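Gram-negative insecticidal protein (Chromobacterium piscinae, PDB 6FBM) is an insecticidal toxin of the MACPF and beta-tripod families that probably acts by forming pores in the membranes of its target insect. Local coordinates at residues N226-R229 and S230-I234; S255-A258 and F259-W262; D274-T277 and E278-Q281; N488-N491 and P492-G496. One frame throughout, in Å; residues are numbered along the deposited sequence.

In the fold
Interactions 1, 2 and 3 all lie in the MAC/Perforin part of the chain, while interaction 4 belongs to the C-terminal part matched to the Vps62 family. Interactions 1 and 3 both reach the same antiparallel sheet, at strands 232-239 and 280-282, with centres about 32 Å apart. Helix 255-269, which carries interaction 2, packs on strand 179-187 of that sheet; its contact is centred about 21 Å from interaction 1, and their nearest atoms are about 7 Å apart. Interaction 4 lies far off, its centre about 65 Å from that of interaction 2 and across the centre of the chain. None of the four touches another.

Interaction 1: residues N226-R229 and S230-I234; sequences NSFR and SNSTI
The ring of Phe-228 has the hydroxyl of Ser-232 over one face, Ser-232 OG lying 3.7 Å from Phe-228 CD1, while Ile-234 comes in obliquely, its CD1 3.5 Å from Phe-228 CE2. They lie where helix 220-230 gives way to the first residues of strand 232-239, a helix-to-strand junction in the MAC/Perforin region. Tyr-183 and Ala-185 of strand 179-187 and Ala-202 of helix 198-209 also pack on the buried ring. With CG anti to its backbone N (chi1 169°), the ring of Phe-228 lies on the carbonyl side of its residue, where Ile-234 CD1 can reach CE2. The same Ile-234 CD1 reaches back to Arg-229, 3.8 Å from CA, while the guanidinium of Arg-229 goes elsewhere, its NE bonding to Ser-205. Three carbonyls near the helix end have good donors. Asn-231 N, just past the helix, bonds to Ser-227 O at 3.1 Å. Ser-232 OG gives its proton to Phe-228 O at 2.7 Å and also meets Ser-187 OG, tying the helix end to the neighbouring strand. Asn-226 O is gripped twice by one residue: Ser-230 N at 3.0 Å and Ser-230 OG at 2.7 Å approach it from opposite faces of its carbonyl plane.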
loop_
_atom_site.group_PDB
_atom_site.type_symbol
_atom_site.label_atom_id
_atom_site.label_comp_id
_atom_site.label_asym_id
_atom_site.label_seq_id
_atom_site.Cartn_x
_atom_site.Cartn_y
_atom_site.Cartn_z
ATOM N N ASN A 226 -13.285 -37.519 17.341
ATOM C CA ASN A 226 -14.651 -36.986 17.499
ATOM C C ASN A 226 -15.112 -37.049 18.950
ATOM O O ASN A 226 -15.711 -36.117 19.472
ATOM C CB ASN A 226 -15.667 -37.736 16.620
ATOM C CG ASN A 226 -15.621 -37.310 15.155
ATOM O OD1 ASN A 226 -15.097 -36.244 14.810
ATOM N ND2 ASN A 226 -16.209 -38.120 14.291
ATOM N N SER A 227 -14.805 -38.170 19.581
ATOM C CA SER A 227 -15.104 -38.391 20.988
ATOM C C SER A 227 -14.388 -37.372 21.894
ATOM O O SER A 227 -14.977 -36.801 22.814
ATOM C CB SER A 227 -14.693 -39.807 21.363
ATOM O OG SER A 227 -15.273 -40.172 22.584
ATOM N N PHE A 228 -13.109 -37.153 21.608
ATOM C CA PHE A 228 -12.284 -36.152 22.308
ATOM C C PHE A 228 -12.890 -34.756 22.203
ATOM O O PHE A 228 -13.124 -34.080 23.202
ATOM C CB PHE A 228 -10.836 -36.200 21.768
ATOM C CG PHE A 228 -9.963 -35.066 22.203
ATOM C CD1 PHE A 228 -9.363 -35.058 23.450
ATOM C CD2 PHE A 228 -9.712 -34.005 21.343
ATOM C CE1 PHE A 228 -8.537 -33.992 23.832
ATOM C CE2 PHE A 228 -8.891 -32.954 21.709
ATOM C CZ PHE A 228 -8.309 -32.942 22.957
ATOM N N ARG A 229 -13.172 -34.352 20.977
ATOM C CA ARG A 229 -13.683 -33.024 20.723
ATOM C C ARG A 229 -15.044 -32.750 21.351
ATOM O O ARG A 229 -15.226 -31.715 21.988
ATOM C CB ARG A 229 -13.730 -32.748 19.214
ATOM C CG ARG A 229 -12.355 -32.626 18.582
ATOM C CD ARG A 229 -12.424 -32.218 17.119
ATOM N NE ARG A 229 -11.096 -32.254 16.528
ATOM C CZ ARG A 229 -10.828 -32.039 15.242
ATOM N NH1 ARG A 229 -11.808 -31.745 14.383
ATOM N NH2 ARG A 229 -9.572 -32.140 14.804
ATOM N N SER A 230 -15.992 -33.659 21.168
ATOM C CA SER A 230 -17.349 -33.450 21.685
ATOM C C SER A 230 -17.480 -33.678 23.205
ATOM O O SER A 230 -18.456 -33.215 23.802
ATOM C CB SER A 230 -18.411 -34.223 20.870
ATOM O OG SER A 230 -18.063 -35.557 20.736
ATOM N N ASN A 231 -16.499 -34.336 23.827
ATOM C CA ASN A 231 -16.427 -34.425 25.302
ATOM C C ASN A 231 -15.283 -33.629 25.943
ATOM O O ASN A 231 -14.898 -33.913 27.087
ATOM C CB ASN A 231 -16.356 -35.887 25.740
ATOM C CG ASN A 231 -17.551 -36.688 25.276
ATOM O OD1 ASN A 231 -17.408 -37.670 24.527
ATOM N ND2 ASN A 231 -18.737 -36.258 25.680
ATOM N N SER A 232 -14.744 -32.634 25.229
ATOM C CA SER A 232 -13.785 -31.680 25.829
ATOM C C SER A 232 -14.160 -30.241 25.540
ATOM O O SER A 232 -14.760 -29.926 24.529
ATOM C CB SER A 232 -12.347 -31.916 25.333
ATOM O OG SER A 232 -11.961 -33.267 25.454
ATOM N N THR A 233 -13.780 -29.369 26.462
ATOM C CA THR A 233 -13.655 -27.939 26.183
ATOM C C THR A 233 -12.236 -27.687 25.624
ATOM O O THR A 233 -11.216 -27.955 26.287
ATOM C CB THR A 233 -13.880 -27.104 27.451
ATOM O OG1 THR A 233 -15.082 -27.530 28.103
ATOM C CG2 THR A 233 -13.988 -25.629 27.098
ATOM N N ILE A 234 -12.202 -27.156 24.401
ATOM C CA ILE A 234 -10.986 -27.019 23.625
ATOM C C ILE A 234 -10.772 -25.541 23.280
ATOM O O ILE A 234 -11.683 -24.860 22.822
ATOM C CB ILE A 234 -11.057 -27.901 22.355
ATOM C CG1 ILE A 234 -11.100 -29.365 22.773
ATOM C CG2 ILE A 234 -9.812 -27.705 21.470
ATOM C CD1 ILE A 234 -11.186 -30.357 21.619
#

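Interaction 2: residues S255-A258 and F259-W262; sequences SQQA and FSQW
Gln-257 and Gln-261, one turn apart, send their amides to the same side of the helix, where the two side chains meet at a slant with their amide planes 84° apart, almost perpendicular. The approach is through the nitrogens: Gln-257 NE2 stands 3.6 Å from Gln-261 NE2, a meeting of two donors and so no hydrogen bond, and Gln-261 NE2 also rests 3.7 Å from Gln-257 CG. A bend at chi2 (79°) turns the end of Gln-257 back toward the following turn, whereas Gln-261 runs extended beyond CG. Outside the pair, Gln-261 OE1 accepts a weak bond from Arg-248 NH2, and Gln-257 packs on Pro-253 of the second subunit. Ser-260 behaves differently, folding its hydroxyl onto the backbone: OG donates to Gln-257 O at 2.8 Å. Gln-261 N uses the same carbonyl at 2.9 Å, and both donors arrive from one face of its plane. This is the first part of the amphipathic helix 255-269, which lies over the sheet of the MAC/Perforin region; regular i to i+4 bonds run through it, among them Phe-259 N to Ser-255 O at 2.8 Å and Trp-262 N to Ala-258 O at 3.2 Å. The aromatic residues face inward. Phe-259 has the carbonyl oxygen of Gln-256 at its ring edge, near the ring plane, and touches Leu-181. Trp-262 also packs on Leu-181, sets its ring edge-to-face with His-128 and donates from NE1 to Gly-240 O.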
loop_
_atom_site.group_PDB
_atom_site.type_symbol
_atom_site.label_atom_id
_atom_site.label_comp_id
_atom_site.label_asym_id
_atom_site.label_seq_id
_atom_site.Cartn_x
_atom_site.Cartn_y
_atom_site.Cartn_z
ATOM N N SER A 255 -9.596 -24.745 8.120
ATOM C CA SER A 255 -8.676 -24.647 9.212
ATOM C C SER A 255 -7.239 -24.936 8.768
ATOM O O SER A 255 -6.302 -24.301 9.247
ATOM C CB SER A 255 -9.126 -25.560 10.346
ATOM O OG SER A 255 -9.215 -26.914 9.929
ATOM N N GLN A 256 -7.063 -25.862 7.842
ATOM C CA GLN A 256 -5.748 -26.232 7.315
ATOM C C GLN A 256 -5.141 -25.059 6.535
ATOM O O GLN A 256 -3.937 -24.855 6.627
ATOM C CB GLN A 256 -5.833 -27.452 6.359
ATOM C CG GLN A 256 -6.202 -28.802 6.943
ATOM C CD GLN A 256 -7.688 -29.040 7.141
ATOM O OE1 GLN A 256 -8.108 -29.300 8.236
ATOM N NE2 GLN A 256 -8.481 -28.971 6.071
ATOM N N GLN A 257 -5.957 -24.312 5.775
ATOM C CA GLN A 257 -5.505 -23.107 5.066
ATOM C C GLN A 257 -5.222 -21.975 6.033
ATOM O O GLN A 257 -4.220 -21.270 5.881
ATOM C CB GLN A 257 -6.532 -22.597 4.012
ATOM C CG GLN A 257 -6.235 -21.221 3.361
ATOM C CD GLN A 257 -5.176 -21.246 2.233
ATOM O OE1 GLN A 257 -4.572 -22.287 1.949
ATOM N NE2 GLN A 257 -4.931 -20.098 1.628
ATOM N N ALA A 258 -6.130 -21.759 6.985
ATOM C CA ALA A 258 -5.927 -20.732 8.012
ATOM C C ALA A 258 -4.652 -21.007 8.810
ATOM O O ALA A 258 -3.929 -20.094 9.155
ATOM C CB ALA A 258 -7.125 -20.636 8.928
ATOM N N PHE A 259 -4.380 -22.272 9.092
ATOM C CA PHE A 259 -3.161 -22.627 9.784
ATOM C C PHE A 259 -1.941 -22.335 8.907
ATOM O O PHE A 259 -0.953 -21.786 9.404
ATOM C CB PHE A 259 -3.164 -24.062 10.214
ATOM C CG PHE A 259 -1.802 -24.548 10.654
ATOM C CD1 PHE A 259 -1.350 -24.294 11.948
ATOM C CD2 PHE A 259 -0.982 -25.296 9.773
ATOM C CE1 PHE A 259 -0.139 -24.759 12.351
ATOM C CE2 PHE A 259 0.245 -25.731 10.173
ATOM C CZ PHE A 259 0.681 -25.453 11.472
ATOM N N SER A 260 -1.983 -22.709 7.623
ATOM C CA SER A 260 -0.846 -22.478 6.735
ATOM C C SER A 260 -0.601 -20.976 6.541
ATOM O O SER A 260 0.539 -20.569 6.338
ATOM C CB SER A 260 -1.001 -23.176 5.384
ATOM O OG SER A 260 -1.948 -22.460 4.655
ATOM N N GLN A 261 -1.646 -20.157 6.623
ATOM C CA GLN A 261 -1.454 -18.705 6.596
ATOM C C GLN A 261 -0.716 -18.200 7.835
ATOM O O GLN A 261 0.154 -17.349 7.730
ATOM C CB GLN A 261 -2.790 -17.958 6.477
ATOM C CG GLN A 261 -3.353 -17.836 5.079
ATOM C CD GLN A 261 -4.730 -17.189 5.084
ATOM O OE1 GLN A 261 -4.996 -16.252 5.831
ATOM N NE2 GLN A 261 -5.603 -17.679 4.211
ATOM N N TRP A 262 -1.100 -18.709 9.003
ATOM C CA TRP A 262 -0.427 -18.405 10.263
ATOM C C TRP A 262 1.027 -18.894 10.209
ATOM O O TRP A 262 1.927 -18.154 10.517
ATOM C CB TRP A 262 -1.203 -19.013 11.441
ATOM C CG TRP A 262 -0.570 -18.818 12.755
ATOM C CD1 TRP A 262 -0.781 -17.780 13.612
ATOM C CD2 TRP A 262 0.356 -19.681 13.379
ATOM N NE1 TRP A 262 -0.024 -17.949 14.743
ATOM C CE2 TRP A 262 0.686 -19.110 14.619
ATOM C CE3 TRP A 262 0.947 -20.878 13.007
ATOM C CZ2 TRP A 262 1.599 -19.694 15.492
ATOM C CZ3 TRP A 262 1.870 -21.478 13.895
ATOM C CH2 TRP A 262 2.175 -20.879 15.116
#

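Interaction 3: residues D274-T277 and E278-Q281; sequences DFST and ESLQ
A chi1 of -71° lays Ser-279 OG beside its own backbone N, on the side where it meets Phe-275 and Ser-276, and it accepts from Ser-276 N at 2.7 Å. Phe-275, with a similar chi1 of -72°, turns one side of its ring to both Ser-279 and Leu-280: Ser-279 CB comes in obliquely, 3.5 Å from Phe-275 CD1, and on the same side Leu-280 CG lies over the face, offset toward the rim. Leu-280 CD1 is 3.8 Å from Phe-275 CE2. The backbone makes a type I beta turn from Ser-276 to Ser-279, closed by Ser-279 N to Ser-276 O at 3.1 Å, the donor well above the carbonyl plane. Ser-276 OG accepts from Glu-278 N at 3.1 Å, an ST turn overlapping the beta turn, and so each of the two serines fixes a backbone N-H of the turn. Beyond it Gln-281 NE2 holds Glu-278 O at 3.0 Å. Both hydroxyls also reach Glu-174, Ser-276 OG its carboxylate and Ser-279 OG its backbone carbonyl. Tyr-23 meets the Phe-275 ring edge-to-face. The turn thus joins strands 271-274 and 280-282, both of which pair antiparallel with strand 170-177 in the MAC/Perforin sheet.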
loop_
_atom_site.group_PDB
_atom_site.type_symbol
_atom_site.label_atom_id
_atom_site.label_comp_id
_atom_site.label_asym_id
_atom_site.label_seq_id
_atom_site.Cartn_x
_atom_site.Cartn_y
_atom_site.Cartn_z
ATOM N N ASP A 274 8.662 -19.392 23.379
ATOM C CA ASP A 274 8.998 -20.626 24.051
ATOM C C ASP A 274 10.235 -20.452 24.898
ATOM O O ASP A 274 11.080 -19.576 24.648
ATOM C CB ASP A 274 9.207 -21.758 23.036
ATOM C CG ASP A 274 8.818 -23.150 23.576
ATOM O OD1 ASP A 274 8.305 -23.258 24.711
ATOM O OD2 ASP A 274 9.038 -24.132 22.813
ATOM N N PHE A 275 10.327 -21.299 25.915
ATOM C CA PHE A 275 11.401 -21.279 26.873
ATOM C C PHE A 275 12.118 -22.604 26.812
ATOM O O PHE A 275 11.490 -23.650 26.534
ATOM C CB PHE A 275 10.835 -21.140 28.266
ATOM C CG PHE A 275 10.283 -19.797 28.591
ATOM C CD1 PHE A 275 10.690 -18.645 27.935
ATOM C CD2 PHE A 275 9.404 -19.672 29.655
ATOM C CE1 PHE A 275 10.206 -17.417 28.313
ATOM C CE2 PHE A 275 8.911 -18.451 30.033
ATOM C CZ PHE A 275 9.318 -17.319 29.362
ATOM N N SER A 276 13.419 -22.549 27.089
ATOM C CA SER A 276 14.261 -23.704 27.252
ATOM C C SER A 276 14.661 -23.764 28.722
ATOM O O SER A 276 14.273 -22.892 29.503
ATOM C CB SER A 276 15.526 -23.517 26.421
ATOM O OG SER A 276 16.432 -22.618 27.079
ATOM N N THR A 277 15.506 -24.730 29.091
ATOM C CA THR A 277 15.924 -24.861 30.484
ATOM C C THR A 277 16.694 -23.646 30.991
ATOM O O THR A 277 16.781 -23.467 32.185
ATOM C CB THR A 277 16.783 -26.118 30.763
ATOM O OG1 THR A 277 17.912 -26.119 29.902
ATOM C CG2 THR A 277 16.011 -27.386 30.533
ATOM N N GLU A 278 17.259 -22.838 30.101
ATOM C CA GLU A 278 18.041 -21.649 30.494
ATOM C C GLU A 278 17.313 -20.310 30.347
ATOM O O GLU A 278 17.924 -19.259 30.544
ATOM C CB GLU A 278 19.366 -21.598 29.693
ATOM C CG GLU A 278 20.320 -22.779 29.905
ATOM C CD GLU A 278 20.710 -23.010 31.362
ATOM O OE1 GLU A 278 20.912 -22.043 32.112
ATOM O OE2 GLU A 278 20.796 -24.180 31.767
ATOM N N SER A 279 16.020 -20.338 30.016
ATOM C CA SER A 279 15.316 -19.118 29.603
ATOM C C SER A 279 15.174 -18.102 30.712
ATOM O O SER A 279 15.559 -16.962 30.539
ATOM C CB SER A 279 13.958 -19.445 29.016
ATOM O OG SER A 279 14.138 -20.055 27.767
ATOM N N LEU A 280 14.642 -18.527 31.849
ATOM C CA LEU A 280 14.423 -17.636 32.973
ATOM C C LEU A 280 15.610 -17.719 33.923
ATOM O O LEU A 280 15.976 -18.806 34.354
ATOM C CB LEU A 280 13.137 -18.020 33.678
ATOM C CG LEU A 280 11.899 -17.802 32.815
ATOM C CD1 LEU A 280 10.713 -18.514 33.414
ATOM C CD2 LEU A 280 11.595 -16.320 32.677
ATOM N N GLN A 281 16.233 -16.574 34.217
ATOM C CA GLN A 281 17.372 -16.519 35.118
ATOM C C GLN A 281 17.027 -15.550 36.220
ATOM O O GLN A 281 16.364 -14.558 35.974
ATOM C CB GLN A 281 18.624 -16.069 34.375
ATOM C CG GLN A 281 19.112 -17.079 33.343
ATOM C CD GLN A 281 19.489 -18.418 33.972
ATOM O OE1 GLN A 281 20.120 -18.457 35.011
ATOM N NE2 GLN A 281 19.081 -19.520 33.340
#

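Interaction 4: residues N488-N491 and P492-G496; sequences NYNN and PPNSG
Loose van der Waals contacts join Asn-490 to the two prolines. Asn-490 CB lies 3.9 Å from Pro-492 O and 4.0 Å from Pro-493 CA, while Asn-490 O faces the ring of Pro-493 at CG and CD. The peptide bond between Asn-491 and Pro-492 is cis, which draws their CA atoms to 3.0 Å and turns the chain sharply. Of the polar contacts, two amides meet without bonding: Asn-490 ND2 and Asn-494 ND2 are 3.2 Å apart, both donors, with their planes 49° from each other. Asp-497 is a better partner, its carboxylate taking both Asn-490 ND2 and Asn-488 ND2. Other hydrogen bonds stay within one half: Asn-488 OD1 accepts from Asn-490 N at 2.9 Å, an Asx turn. Asn-494 is the N-cap of the next helix: a chi1 of 59° brings its OD1 over the helix start, where it accepts from Asp-497 N, with Gly-496 N a weak second donor at 2.8 Å. The loop leads from strand 484-486 into helix 495-500, with Pro-493 packed on Trp-470 of strand 468-473 and Leu-451 of strand 450-457.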
loop_
_atom_site.group_PDB
_atom_site.type_symbol
_atom_site.label_atom_id
_atom_site.label_comp_id
_atom_site.label_asym_id
_atom_site.label_seq_id
_atom_site.Cartn_x
_atom_site.Cartn_y
_atom_site.Cartn_z
ATOM N N ASN A 488 -22.292 -69.083 48.602
ATOM C CA ASN A 488 -22.130 -70.071 49.662
ATOM C C ASN A 488 -22.740 -69.531 50.963
ATOM O O ASN A 488 -23.129 -68.355 51.039
ATOM C CB ASN A 488 -20.649 -70.392 49.867
ATOM C CG ASN A 488 -19.837 -69.174 50.311
ATOM O OD1 ASN A 488 -20.175 -68.503 51.304
ATOM N ND2 ASN A 488 -18.769 -68.866 49.562
ATOM N N TYR A 489 -22.770 -70.378 51.989
ATOM C CA TYR A 489 -23.392 -70.050 53.269
ATOM C C TYR A 489 -22.383 -69.685 54.345
ATOM O O TYR A 489 -22.699 -69.798 55.527
ATOM C CB TYR A 489 -24.264 -71.210 53.758
ATOM C CG TYR A 489 -25.355 -71.650 52.813
ATOM C CD1 TYR A 489 -26.247 -70.737 52.289
ATOM C CD2 TYR A 489 -25.520 -72.995 52.462
ATOM C CE1 TYR A 489 -27.269 -71.138 51.412
ATOM C CE2 TYR A 489 -26.529 -73.403 51.589
ATOM C CZ TYR A 489 -27.405 -72.459 51.074
ATOM O OH TYR A 489 -28.415 -72.841 50.222
ATOM N N ASN A 490 -21.204 -69.214 53.957
ATOM C CA ASN A 490 -20.197 -68.818 54.934
ATOM C C ASN A 490 -20.734 -67.661 55.788
ATOM O O ASN A 490 -21.307 -66.719 55.244
ATOM C CB ASN A 490 -18.878 -68.390 54.258
ATOM C CG ASN A 490 -18.270 -69.469 53.388
ATOM O OD1 ASN A 490 -18.701 -70.610 53.394
ATOM N ND2 ASN A 490 -17.285 -69.090 52.598
ATOM N N ASN A 491 -20.525 -67.741 57.111
ATOM C CA ASN A 491 -21.121 -66.821 58.095
ATOM C C ASN A 491 -20.137 -66.566 59.247
ATOM O O ASN A 491 -20.096 -67.357 60.185
ATOM C CB ASN A 491 -22.433 -67.434 58.619
ATOM C CG ASN A 491 -23.197 -66.524 59.592
ATOM O OD1 ASN A 491 -22.804 -65.393 59.874
ATOM N ND2 ASN A 491 -24.312 -67.031 60.103
ATOM N N PRO A 492 -19.347 -65.488 59.228
ATOM C CA PRO A 492 -19.329 -64.457 58.186
ATOM C C PRO A 492 -18.516 -64.887 56.959
ATOM O O PRO A 492 -17.751 -65.855 57.046
ATOM C CB PRO A 492 -18.626 -63.290 58.875
ATOM C CG PRO A 492 -17.684 -63.943 59.837
ATOM C CD PRO A 492 -18.218 -65.327 60.163
ATOM N N PRO A 493 -18.675 -64.177 55.819
ATOM C CA PRO A 493 -17.873 -64.497 54.643
ATOM C C PRO A 493 -16.375 -64.265 54.866
ATOM O O PRO A 493 -15.990 -63.343 55.568
ATOM C CB PRO A 493 -18.430 -63.547 53.571
ATOM C CG PRO A 493 -19.827 -63.275 54.006
ATOM C CD PRO A 493 -19.712 -63.175 55.495
ATOM N N ASN A 494 -15.562 -65.126 54.274
ATOM C CA ASN A 494 -14.109 -65.064 54.424
ATOM C C ASN A 494 -13.491 -64.149 53.385
ATOM O O ASN A 494 -14.177 -63.712 52.469
ATOM C CB ASN A 494 -13.487 -66.463 54.302
ATOM C CG ASN A 494 -13.784 -67.124 52.984
ATOM O OD1 ASN A 494 -13.639 -66.525 51.914
ATOM N ND2 ASN A 494 -14.219 -68.374 53.062
ATOM N N SER A 495 -12.183 -63.916 53.506
ATOM C CA SER A 495 -11.466 -63.004 52.617
ATOM C C SER A 495 -11.429 -63.466 51.156
ATOM O O SER A 495 -11.193 -62.643 50.262
ATOM C CB SER A 495 -10.055 -62.724 53.144
ATOM O OG SER A 495 -9.351 -63.929 53.313
ATOM N N GLY A 496 -11.651 -64.757 50.904
ATOM C CA GLY A 496 -11.824 -65.256 49.539
ATOM C C GLY A 496 -13.126 -64.787 48.915
ATOM O O GLY A 496 -13.152 -64.418 47.741
#